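Local coordinates for mitochondrial dynamics protein MID49 (PDB 4WOY) that recruits the fission GTPase Drp1 (DNM1L) to the mitochondrial outer membrane and regulates its GTPase activity, here seen as its cytoplasmic nucleotidyltransferase-like part, at residues Thr22-Leu27 / Gly55-Gly60; Glu94-Ala99 / Leu303-Glu308; Val128-Leu133 / Ala194-Gly199; Pro144-Gly147 / Leu153-Pro156. The protein carries 1 engineered substitution. All coordinates share one frame; numbering follows the deposited sequence.

Interaction 1: residues Thr22-Leu27 / Gly55-Gly60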
loop_
_atom_site.group_PDB
_atom_site.type_symbol
_atom_site.label_atom_id
_atom_site.label_comp_id
_atom_site.label_asym_id
_atom_site.label_seq_id
_atom_site.Cartn_x
_atom_site.Cartn_y
_atom_site.Cartn_z
ATOM N N THR A 22 -3.242 18.674 -6.108
ATOM C CA THR A 22 -2.020 19.447 -6.333
ATOM C C THR A 22 -1.343 19.851 -5.030
ATOM O O THR A 22 -0.102 19.832 -4.920
ATOM C CB THR A 22 -2.325 20.706 -7.158
ATOM O OG1 THR A 22 -2.954 20.305 -8.378
ATOM C CG2 THR A 22 -1.051 21.447 -7.506
ATOM N N LEU A 23 -2.179 20.217 -4.058
ATOM C CA LEU A 23 -1.723 20.638 -2.732
ATOM C C LEU A 23 -1.104 19.492 -1.935
ATOM O O LEU A 23 -0.079 19.651 -1.258
ATOM C CB LEU A 23 -2.885 21.249 -1.912
ATOM C CG LEU A 23 -2.534 21.532 -0.458
ATOM C CD1 LEU A 23 -1.305 22.540 -0.380
ATOM C CD2 LEU A 23 -3.762 21.867 0.388
ATOM N N ALA A 24 -1.733 18.333 -2.042
ATOM C CA ALA A 24 -1.315 17.167 -1.305
ATOM C C ALA A 24 0.063 16.697 -1.781
ATOM O O ALA A 24 0.953 16.410 -0.968
ATOM C CB ALA A 24 -2.343 16.060 -1.456
ATOM N N LYS A 25 0.237 16.636 -3.097
ATOM C CA LYS A 25 1.525 16.279 -3.665
ATOM C C LYS A 25 2.579 17.302 -3.243
ATOM O O LYS A 25 3.727 16.956 -2.979
ATOM C CB LYS A 25 1.450 16.209 -5.191
ATOM C CG LYS A 25 0.693 15.020 -5.737
ATOM C CD LYS A 25 0.710 15.025 -7.250
ATOM C CE LYS A 25 -0.176 13.933 -7.733
ATOM N NZ LYS A 25 -0.153 13.741 -9.186
ATOM N N GLN A 26 2.180 18.559 -3.147
ATOM C CA GLN A 26 3.133 19.587 -2.780
ATOM C C GLN A 26 3.666 19.370 -1.355
ATOM O O GLN A 26 4.883 19.351 -1.131
ATOM C CB GLN A 26 2.493 20.984 -2.931
ATOM C CG GLN A 26 3.413 22.135 -2.624
ATOM C CD GLN A 26 3.350 22.533 -1.171
ATOM O OE1 GLN A 26 2.271 22.716 -0.613
ATOM N NE2 GLN A 26 4.506 22.654 -0.541
ATOM N N LEU A 27 2.764 19.188 -0.398
ATOM C CA LEU A 27 3.163 18.984 0.994
ATOM C C LEU A 27 3.970 17.686 1.142
ATOM O O LEU A 27 5.063 17.691 1.694
ATOM C CB LEU A 27 1.932 18.962 1.897
ATOM C CG LEU A 27 1.132 20.273 1.972
ATOM C CD1 LEU A 27 -0.149 20.058 2.756
ATOM C CD2 LEU A 27 1.943 21.394 2.575
ATOM N N GLY A 55 2.001 6.200 -4.298
ATOM C CA GLY A 55 0.696 5.702 -3.914
ATOM C C GLY A 55 -0.387 6.221 -4.847
ATOM O O GLY A 55 -0.093 6.909 -5.834
ATOM N N PRO A 56 -1.651 5.879 -4.547
ATOM C CA PRO A 56 -2.804 6.224 -5.383
ATOM C C PRO A 56 -2.936 7.726 -5.629
ATOM O O PRO A 56 -3.508 8.128 -6.655
ATOM C CB PRO A 56 -3.990 5.699 -4.573
ATOM C CG PRO A 56 -3.416 4.541 -3.802
ATOM C CD PRO A 56 -2.032 5.012 -3.414
ATOM N N LEU A 57 -2.434 8.545 -4.712
ATOM C CA LEU A 57 -2.464 9.992 -4.936
ATOM C C LEU A 57 -1.662 10.367 -6.187
ATOM O O LEU A 57 -2.089 11.198 -6.984
ATOM C CB LEU A 57 -1.907 10.749 -3.733
ATOM C CG LEU A 57 -1.550 12.202 -4.064
ATOM C CD1 LEU A 57 -2.814 13.022 -4.352
ATOM C CD2 LEU A 57 -0.717 12.837 -2.954
ATOM N N TYR A 58 -0.506 9.723 -6.347
ATOM C CA TYR A 58 0.388 9.980 -7.476
ATOM C C TYR A 58 0.076 9.180 -8.726
ATOM O O TYR A 58 0.349 9.638 -9.823
ATOM C CB TYR A 58 1.852 9.708 -7.075
ATOM C CG TYR A 58 2.416 10.741 -6.128
ATOM C CD1 TYR A 58 2.183 10.661 -4.759
ATOM C CD2 TYR A 58 3.148 11.812 -6.604
ATOM C CE1 TYR A 58 2.681 11.618 -3.880
ATOM C CE2 TYR A 58 3.648 12.784 -5.736
ATOM C CZ TYR A 58 3.410 12.676 -4.376
ATOM O OH TYR A 58 3.906 13.631 -3.515
ATOM N N ASP A 59 -0.475 7.984 -8.571
ATOM C CA ASP A 59 -0.608 7.092 -9.713
ATOM C C ASP A 59 -1.955 7.251 -10.371
ATOM O O ASP A 59 -2.927 6.595 -10.007
ATOM C CB ASP A 59 -0.410 5.650 -9.275
ATOM C CG ASP A 59 0.989 5.392 -8.800
ATOM O OD1 ASP A 59 1.924 5.960 -9.401
ATOM O OD2 ASP A 59 1.146 4.645 -7.812
ATOM N N GLY A 60 -1.993 8.124 -11.361
ATOM C CA GLY A 60 -3.237 8.487 -11.994
ATOM C C GLY A 60 -4.039 9.370 -11.062
ATOM O O GLY A 60 -3.848 9.372 -9.844
HETATM O O HOH W 1 5.581 15.190 -4.675
#
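With CG set anti to its carbonyl carbon (chi1 -72°) and every later bond extended, the side chain of K25 leaves its helix as a straight rod and runs out between L57 and Y58. Y58 has the same first torsion (chi1 -71°), which sends its ring back alongside the lysine, so that the two side chains slide past each other in opposite directions. K25 CG lies over one face of the ring in a CH-pi contact, 4.0 Å from the centroid of Y58 and displaced toward the rim. About a quarter-turn round the lysine chain from the ring, L57 CD2 comes within 3.8 Å of K25 CG, and the same methyl meets CB of A24 at 3.9 Å, both A24 and L57 being buried. Farther out, K25 CE passes 3.4 Å from L57 O, which brings the charged end of the chain near a backbone carbonyl. The phenol is tied to the helix by a water lying at the edge of the ring, in its plane: this water donates to K25 O at 3.1 Å and is 2.6 Å from Y58 OH. The turn that presents L57 and Y58 is itself tightened at G55 O, which accepts from both Y58 N and D59 N. V69, on the next strand, touches both L57 and Y58, while D59 OD2 bonds to the hydroxyl of Y210. A short glycine-led helical turn leaving strand 52-54 and packed against helix 18-42 is consistent with the glycine-rich loop that follows the first core strand of the nucleotidyltransferase fold.

Interaction 2: residues Glu94-Ala99 / Leu303-Glu308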
loop_
_atom_site.group_PDB
_atom_site.type_symbol
_atom_site.label_atom_id
_atom_site.label_comp_id
_atom_site.label_asym_id
_atom_site.label_seq_id
_atom_site.Cartn_x
_atom_site.Cartn_y
_atom_site.Cartn_z
ATOM N N GLU A 94 5.291 -18.214 5.983
ATOM C CA GLU A 94 4.408 -17.108 5.728
ATOM C C GLU A 94 4.599 -16.598 4.320
ATOM O O GLU A 94 5.586 -15.912 4.036
ATOM C CB GLU A 94 4.674 -15.984 6.759
ATOM C CG GLU A 94 3.789 -14.772 6.589
ATOM C CD GLU A 94 2.321 -15.131 6.400
ATOM O OE1 GLU A 94 1.657 -15.524 7.392
ATOM O OE2 GLU A 94 1.835 -15.048 5.253
ATOM N N PRO A 95 3.647 -16.921 3.430
ATOM C CA PRO A 95 3.756 -16.457 2.042
ATOM C C PRO A 95 3.705 -14.917 1.901
ATOM O O PRO A 95 4.241 -14.396 0.933
ATOM C CB PRO A 95 2.568 -17.140 1.356
ATOM C CG PRO A 95 1.611 -17.450 2.474
ATOM C CD PRO A 95 2.447 -17.748 3.653
ATOM N N ARG A 96 3.143 -14.195 2.866
ATOM C CA ARG A 96 3.103 -12.724 2.788
ATOM C C ARG A 96 4.462 -12.076 3.014
ATOM O O ARG A 96 4.613 -10.875 2.767
ATOM C CB ARG A 96 2.123 -12.139 3.814
ATOM C CG ARG A 96 0.662 -12.436 3.563
ATOM C CD ARG A 96 -0.160 -11.986 4.756
ATOM N NE ARG A 96 -1.405 -12.743 4.903
ATOM C CZ ARG A 96 -2.627 -12.259 4.665
ATOM N NH1 ARG A 96 -2.794 -11.001 4.261
ATOM N NH2 ARG A 96 -3.691 -13.038 4.836
ATOM N N CYS A 97 5.444 -12.851 3.481
ATOM C CA CYS A 97 6.731 -12.273 3.903
ATOM C C CYS A 97 7.944 -12.820 3.171
ATOM O O CYS A 97 7.874 -13.779 2.426
ATOM C CB CYS A 97 6.963 -12.480 5.404
ATOM S SG CYS A 97 5.717 -11.782 6.473
ATOM N N TRP A 98 9.076 -12.182 3.409
ATOM C CA TRP A 98 10.339 -12.568 2.791
ATOM C C TRP A 98 11.494 -12.296 3.760
ATOM O O TRP A 98 11.434 -11.330 4.545
ATOM C CB TRP A 98 10.547 -11.804 1.467
ATOM C CG TRP A 98 9.840 -12.399 0.274
ATOM C CD1 TRP A 98 8.484 -12.437 0.023
ATOM C CD2 TRP A 98 10.464 -13.043 -0.840
ATOM N NE1 TRP A 98 8.237 -13.073 -1.170
ATOM C CE2 TRP A 98 9.435 -13.448 -1.723
ATOM C CE3 TRP A 98 11.789 -13.314 -1.174
ATOM C CZ2 TRP A 98 9.696 -14.102 -2.912
ATOM C CZ3 TRP A 98 12.050 -13.966 -2.372
ATOM C CH2 TRP A 98 11.009 -14.347 -3.226
ATOM N N ALA A 99 12.531 -13.137 3.723
ATOM C CA ALA A 99 13.721 -12.884 4.544
ATOM C C ALA A 99 14.833 -12.332 3.668
ATOM O O ALA A 99 14.889 -12.584 2.467
ATOM C CB ALA A 99 14.187 -14.123 5.277
ATOM N N LEU A 303 -8.178 -13.088 2.497
ATOM C CA LEU A 303 -9.258 -13.309 3.456
ATOM C C LEU A 303 -8.876 -14.265 4.563
ATOM O O LEU A 303 -9.714 -14.631 5.377
ATOM C CB LEU A 303 -10.510 -13.846 2.763
ATOM C CG LEU A 303 -11.277 -12.979 1.781
ATOM C CD1 LEU A 303 -12.494 -13.760 1.365
ATOM C CD2 LEU A 303 -11.624 -11.606 2.395
ATOM N N GLY A 304 -7.616 -14.684 4.573
ATOM C CA GLY A 304 -7.140 -15.712 5.489
ATOM C C GLY A 304 -7.250 -15.381 6.962
ATOM O O GLY A 304 -7.551 -16.246 7.784
ATOM N N ASN A 305 -6.985 -14.124 7.292
ATOM C CA ASN A 305 -7.000 -13.669 8.665
ATOM C C ASN A 305 -8.359 -13.087 9.053
ATOM O O ASN A 305 -8.485 -12.442 10.088
ATOM C CB ASN A 305 -5.891 -12.635 8.896
ATOM C CG ASN A 305 -6.039 -11.399 8.006
ATOM O OD1 ASN A 305 -6.708 -11.441 6.962
ATOM N ND2 ASN A 305 -5.406 -10.294 8.412
ATOM N N PHE A 306 -9.374 -13.289 8.220
ATOM C CA PHE A 306 -10.726 -12.905 8.619
ATOM C C PHE A 306 -11.354 -13.994 9.481
ATOM O O PHE A 306 -11.295 -15.180 9.148
ATOM C CB PHE A 306 -11.615 -12.639 7.408
ATOM C CG PHE A 306 -11.389 -11.307 6.769
ATOM C CD1 PHE A 306 -10.138 -10.951 6.287
ATOM C CD2 PHE A 306 -12.431 -10.406 6.641
ATOM C CE1 PHE A 306 -9.935 -9.712 5.683
ATOM C CE2 PHE A 306 -12.237 -9.165 6.045
ATOM C CZ PHE A 306 -10.990 -8.815 5.563
ATOM N N ARG A 307 -11.970 -13.584 10.582
ATOM C CA ARG A 307 -12.723 -14.514 11.394
ATOM C C ARG A 307 -14.046 -14.814 10.671
ATOM O O ARG A 307 -14.444 -14.084 9.759
ATOM C CB ARG A 307 -12.893 -13.943 12.811
ATOM C CG ARG A 307 -14.211 -14.209 13.533
ATOM C CD ARG A 307 -14.169 -13.660 14.963
ATOM N NE ARG A 307 -13.337 -12.461 15.069
ATOM C CZ ARG A 307 -13.737 -11.228 14.769
ATOM N NH1 ARG A 307 -14.971 -11.014 14.327
ATOM N NH2 ARG A 307 -12.901 -10.206 14.901
ATOM N N GLU A 308 -14.709 -15.900 11.046
ATOM C CA GLU A 308 -15.857 -16.383 10.288
ATOM C C GLU A 308 -17.003 -15.373 10.268
ATOM O O GLU A 308 -17.600 -15.136 9.211
ATOM C CB GLU A 308 -16.322 -17.734 10.839
ATOM C CG GLU A 308 -17.365 -18.428 9.974
ATOM C CD GLU A 308 -17.556 -19.891 10.341
ATOM O OE1 GLU A 308 -17.028 -20.329 11.387
ATOM O OE2 GLU A 308 -18.238 -20.607 9.578
#
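E94 OE2 is approached twice by R96, the residue that reaches across to G304 and N305. It accepts the backbone N-H of R96 through its anti lone pair at 2.9 Å, in a nearly straight bond (164°), and it also lies in the guanidinium plane, 4.0 Å from R96 NE in a long salt bridge. Both residues belong to the type I beta turn E94-C97, which leads into strand 97-102 of the nucleotidyltransferase-like sheet. Opposite it stands a second type I turn, L303-F306, in the Mab-21-type helical part of the chain, just before helix 308-317. The contact thus spans two parts of the molecule far apart in sequence, and does so lightly, at the surface, without a hydrogen bond between the two turns. R96 is extended from CG to NE, and the carboxylate beside NE probably steadies the base of the guanidinium while its outer nitrogen projects toward the other turn. There NH2 stands 4.3 Å from G304 N, which lies at the guanidinium edge near its plane. The arginine side chain also touches V300 and L302, and P95 O makes a weak bond to the side chain of N297. Behind the second turn, L303 CD2 covers the centre of one face of the F306 ring, and E310 OE1 accepts from R307 N at the start of the helix. The N305 side chain meets R96 at about a right angle: its OD1 remains 4.0 Å from R96 NH2, with the amide and guanidinium planes turned 51° apart.

Interaction 3: residues Val128-Leu133 / Ala194-Gly199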
loop_
_atom_site.group_PDB
_atom_site.type_symbol
_atom_site.label_atom_id
_atom_site.label_comp_id
_atom_site.label_asym_id
_atom_site.label_seq_id
_atom_site.Cartn_x
_atom_site.Cartn_y
_atom_site.Cartn_z
ATOM N N VAL A 128 14.256 -4.456 13.683
ATOM C CA VAL A 128 15.301 -3.606 14.243
ATOM C C VAL A 128 15.412 -2.302 13.439
ATOM O O VAL A 128 15.550 -1.206 14.004
ATOM C CB VAL A 128 16.655 -4.351 14.295
ATOM C CG1 VAL A 128 17.769 -3.433 14.808
ATOM C CG2 VAL A 128 16.529 -5.594 15.190
ATOM N N LEU A 129 15.301 -2.420 12.121
ATOM C CA LEU A 129 15.235 -1.245 11.270
ATOM C C LEU A 129 14.060 -0.353 11.648
ATOM O O LEU A 129 14.211 0.854 11.746
ATOM C CB LEU A 129 15.118 -1.678 9.819
ATOM C CG LEU A 129 16.541 -1.893 9.316
ATOM C CD1 LEU A 129 16.582 -2.874 8.150
ATOM C CD2 LEU A 129 17.121 -0.507 8.938
ATOM N N LEU A 130 12.908 -0.975 11.896
ATOM C CA LEU A 130 11.711 -0.280 12.327
ATOM C C LEU A 130 11.929 0.477 13.634
ATOM O O LEU A 130 11.557 1.648 13.728
ATOM C CB LEU A 130 10.555 -1.258 12.478
ATOM C CG LEU A 130 9.765 -1.544 11.210
ATOM C CD1 LEU A 130 8.687 -2.558 11.517
ATOM C CD2 LEU A 130 9.158 -0.261 10.647
ATOM N N GLU A 131 12.564 -0.168 14.611
ATOM C CA GLU A 131 12.863 0.485 15.892
ATOM C C GLU A 131 13.696 1.768 15.694
ATOM O O GLU A 131 13.440 2.792 16.321
ATOM C CB GLU A 131 13.658 -0.456 16.812
ATOM C CG GLU A 131 12.990 -1.762 17.185
ATOM C CD GLU A 131 13.919 -2.671 18.012
ATOM O OE1 GLU A 131 15.158 -2.516 17.870
ATOM O OE2 GLU A 131 13.417 -3.550 18.762
ATOM N N LEU A 132 14.688 1.702 14.810
ATOM C CA LEU A 132 15.565 2.834 14.575
ATOM C C LEU A 132 14.817 4.011 13.973
ATOM O O LEU A 132 14.952 5.124 14.421
ATOM C CB LEU A 132 16.723 2.447 13.656
ATOM C CG LEU A 132 17.692 3.609 13.382
ATOM C CD1 LEU A 132 18.658 3.787 14.528
ATOM C CD2 LEU A 132 18.403 3.424 12.061
ATOM N N LEU A 133 14.045 3.766 12.933
ATOM C CA LEU A 133 13.330 4.852 12.280
ATOM C C LEU A 133 12.188 5.409 13.137
ATOM O O LEU A 133 11.927 6.613 13.110
ATOM C CB LEU A 133 12.807 4.393 10.921
ATOM C CG LEU A 133 12.237 5.482 10.016
ATOM C CD1 LEU A 133 13.150 6.724 9.885
ATOM C CD2 LEU A 133 11.914 4.873 8.672
ATOM N N ALA A 194 9.853 -2.945 5.228
ATOM C CA ALA A 194 10.020 -3.092 6.646
ATOM C C ALA A 194 8.719 -2.649 7.321
ATOM O O ALA A 194 8.577 -1.497 7.721
ATOM C CB ALA A 194 11.198 -2.250 7.136
ATOM N N TRP A 195 7.772 -3.554 7.481
ATOM C CA TRP A 195 6.486 -3.168 8.026
ATOM C C TRP A 195 6.174 -4.105 9.144
ATOM O O TRP A 195 6.621 -5.241 9.136
ATOM C CB TRP A 195 5.385 -3.192 6.965
ATOM C CG TRP A 195 4.297 -2.119 7.132
ATOM C CD1 TRP A 195 2.949 -2.318 7.107
ATOM C CD2 TRP A 195 4.490 -0.703 7.362
ATOM N NE1 TRP A 195 2.288 -1.123 7.277
ATOM C CE2 TRP A 195 3.207 -0.118 7.447
ATOM C CE3 TRP A 195 5.621 0.123 7.508
ATOM C CZ2 TRP A 195 3.018 1.263 7.660
ATOM C CZ3 TRP A 195 5.435 1.498 7.719
ATOM C CH2 TRP A 195 4.142 2.049 7.794
ATOM N N PRO A 196 5.465 -3.603 10.157
ATOM C CA PRO A 196 5.126 -4.522 11.223
ATOM C C PRO A 196 4.060 -5.492 10.817
ATOM O O PRO A 196 3.159 -5.244 10.013
ATOM C CB PRO A 196 4.607 -3.599 12.329
ATOM C CG PRO A 196 4.018 -2.468 11.584
ATOM C CD PRO A 196 4.956 -2.247 10.435
ATOM N N LEU A 197 4.248 -6.663 11.363
ATOM C CA LEU A 197 3.189 -7.303 12.068
ATOM C C LEU A 197 4.162 -7.702 13.174
ATOM O O LEU A 197 5.191 -8.335 12.901
ATOM C CB LEU A 197 2.482 -8.414 11.280
ATOM C CG LEU A 197 1.241 -9.009 11.949
ATOM C CD1 LEU A 197 0.039 -8.101 11.706
ATOM C CD2 LEU A 197 0.962 -10.389 11.405
ATOM N N GLU A 198 3.888 -7.260 14.399
ATOM C CA GLU A 198 4.900 -7.315 15.455
ATOM C C GLU A 198 4.746 -8.572 16.284
ATOM O O GLU A 198 5.512 -8.829 17.217
ATOM C CB GLU A 198 4.829 -6.061 16.335
ATOM C CG GLU A 198 5.479 -4.839 15.699
ATOM C CD GLU A 198 5.264 -3.569 16.492
ATOM O OE1 GLU A 198 4.094 -3.186 16.695
ATOM O OE2 GLU A 198 6.267 -2.955 16.911
ATOM N N GLY A 199 3.735 -9.350 15.925
ATOM C CA GLY A 199 3.634 -10.720 16.374
ATOM C C GLY A 199 4.357 -11.517 15.297
ATOM O O GLY A 199 4.709 -10.958 14.251
#
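L130 leaves helix 126-139 with its CB directed at the loop 194-199, and its outer carbons spread over A194, W195 and P196. Its CG is 3.7 Å from A194 O and 4.4 Å from A194 CB. At the fork the two methyls part. CD2 presses on the carbonyl, only 3.2 Å from A194 O, a tight approach for a methyl. CD1 continues the line of the chain (chi2 178°) and lands on the junction between W195 and P196, 3.8 Å from W195 C and 3.7 Å from P196 N, with the proline CD 3.9 Å away. In the nucleotidyltransferase-like fold this is where a helix covers the sheet at the point at which strand 191-193 gives way to loop; A194 is still paired through its backbone with M180, and W205 of the adjoining strand touches both A194 and L129. Within the loop, P196 CD stands 3.3 Å above one face of the W195 indole, toward its rim. That indole starts from a CB pointing away from the helix and packs against L179 and L206, leaving the backbone of W195, more than its ring, to receive the leucine.

Interaction 4: residues Pro144-Gly147 / Leu153-Pro156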
loop_
_atom_site.group_PDB
_atom_site.type_symbol
_atom_site.label_atom_id
_atom_site.label_comp_id
_atom_site.label_asym_id
_atom_site.label_seq_id
_atom_site.Cartn_x
_atom_site.Cartn_y
_atom_site.Cartn_z
ATOM N N PRO A 144 8.038 20.271 14.625
ATOM C CA PRO A 144 7.425 21.598 14.743
ATOM C C PRO A 144 7.952 22.596 13.710
ATOM O O PRO A 144 7.170 23.338 13.124
ATOM C CB PRO A 144 7.808 22.032 16.166
ATOM C CG PRO A 144 8.929 21.131 16.571
ATOM C CD PRO A 144 8.647 19.840 15.897
ATOM N N ALA A 145 9.258 22.587 13.471
ATOM C CA ALA A 145 9.872 23.521 12.537
ATOM C C ALA A 145 9.449 23.255 11.101
ATOM O O ALA A 145 9.155 24.193 10.358
ATOM C CB ALA A 145 11.379 23.463 12.653
ATOM N N ILE A 146 9.450 21.982 10.710
ATOM C CA ILE A 146 9.064 21.592 9.355
ATOM C C ILE A 146 7.628 22.022 9.100
ATOM O O ILE A 146 7.303 22.562 8.042
ATOM C CB ILE A 146 9.204 20.075 9.138
ATOM C CG1 ILE A 146 10.678 19.675 9.144
ATOM C CG2 ILE A 146 8.575 19.651 7.826
ATOM C CD1 ILE A 146 10.926 18.197 9.445
ATOM N N GLY A 147 6.780 21.817 10.098
ATOM C CA GLY A 147 5.396 22.229 10.007
ATOM C C GLY A 147 5.265 23.733 9.864
ATOM O O GLY A 147 4.444 24.230 9.094
ATOM N N LEU A 153 0.688 21.172 10.183
ATOM C CA LEU A 153 1.160 20.407 11.343
ATOM C C LEU A 153 1.488 18.983 10.915
ATOM O O LEU A 153 0.664 18.336 10.272
ATOM C CB LEU A 153 0.113 20.341 12.457
ATOM C CG LEU A 153 0.619 20.511 13.895
ATOM C CD1 LEU A 153 0.723 22.007 14.235
ATOM C CD2 LEU A 153 -0.215 19.722 14.923
ATOM N N ILE A 154 2.664 18.487 11.293
ATOM C CA ILE A 154 3.041 17.106 11.008
ATOM C C ILE A 154 3.448 16.417 12.301
ATOM O O ILE A 154 4.267 16.959 13.054
ATOM C CB ILE A 154 4.222 17.010 10.011
ATOM C CG1 ILE A 154 4.086 18.081 8.916
ATOM C CG2 ILE A 154 4.344 15.600 9.485
ATOM C CD1 ILE A 154 5.368 18.462 8.224
ATOM N N TRP A 155 2.884 15.239 12.566
ATOM C CA TRP A 155 3.262 14.486 13.755
ATOM C C TRP A 155 3.128 12.971 13.551
ATOM O O TRP A 155 2.278 12.508 12.788
ATOM C CB TRP A 155 2.419 14.925 14.961
ATOM C CG TRP A 155 1.013 14.411 14.941
ATOM C CD1 TRP A 155 0.538 13.300 15.576
ATOM C CD2 TRP A 155 -0.109 14.994 14.264
ATOM N NE1 TRP A 155 -0.808 13.149 15.327
ATOM C CE2 TRP A 155 -1.228 14.179 14.525
ATOM C CE3 TRP A 155 -0.275 16.123 13.458
ATOM C CZ2 TRP A 155 -2.495 14.459 14.006
ATOM C CZ3 TRP A 155 -1.529 16.394 12.950
ATOM C CH2 TRP A 155 -2.623 15.571 13.227
ATOM N N PRO A 156 3.993 12.199 14.223
ATOM C CA PRO A 156 3.961 10.732 14.184
ATOM C C PRO A 156 2.764 10.129 14.923
ATOM O O PRO A 156 2.419 10.555 16.021
ATOM C CB PRO A 156 5.281 10.325 14.866
ATOM C CG PRO A 156 6.142 11.553 14.800
ATOM C CD PRO A 156 5.188 12.704 14.919
#
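The flat group that matters here is the peptide unit joining I146 to G147, and I154 CD1 sits over one face of it, almost directly above G147 N at 4.1 Å. On that same face lies I146 CG2, which the methyl of I154 also meets, at 3.4 Å between CG2 of I146 and CD1 of I154; the two methyls are pressed closely together. I154 CD1 therefore rests in the angle between a side-chain branch and the helix backbone. The two isoleucines cross at about a right angle. I146 carries CG2 anti to its backbone N, which turns this branch, and not the longer one, to the strand. I154 uses its long branch instead: CG1 is rotated to chi1 -39°, some way from a relaxed -60°, and the nearly extended chi2 (157°) carries CD1 out to the helix. The contact is a tight helix-to-strand connection at the border of the nucleotidyltransferase-like sheet, where helix 143-150 turns within a few residues into strand 153-156. That strand runs antiparallel to strand 162-166, with W155 joined through its backbone to L164. The two elements are closest near the connection, with CA of G147 4.8 Å from CA of L153, and G147 brings no side chain into this narrow gap. They then spread apart, to 7.7 Å between the CA atoms of I146 and I154. I154 is further enclosed by W143, by L165 of the neighbouring strand and by I31 of helix 18-42, while E34 of that helix touches I146.

Interactions 1, 3 and 4 all lie in the nucleotidyltransferase-like part of the chain, whereas interaction 2 reaches from it to the Mab-21-type helical part and closes a chain loop in which interactions 3 and 4 are nested. Helix 18-42 joins interactions 1 and 4: it supplies residues 22-27 to the first and packs on both isoleucines of the other, and the nearest atoms of the two interactions are about 7 Å apart. Interactions 3 and 4 use successive helices, their centres about 22 Å apart. Strand 205-208 connects interactions 2 and 3, supplying Q207 to pair with R96 and W205 to cover A194. Interactions 1 and 2 lie on opposite sides of the chain's centre, about 30 Å between centres.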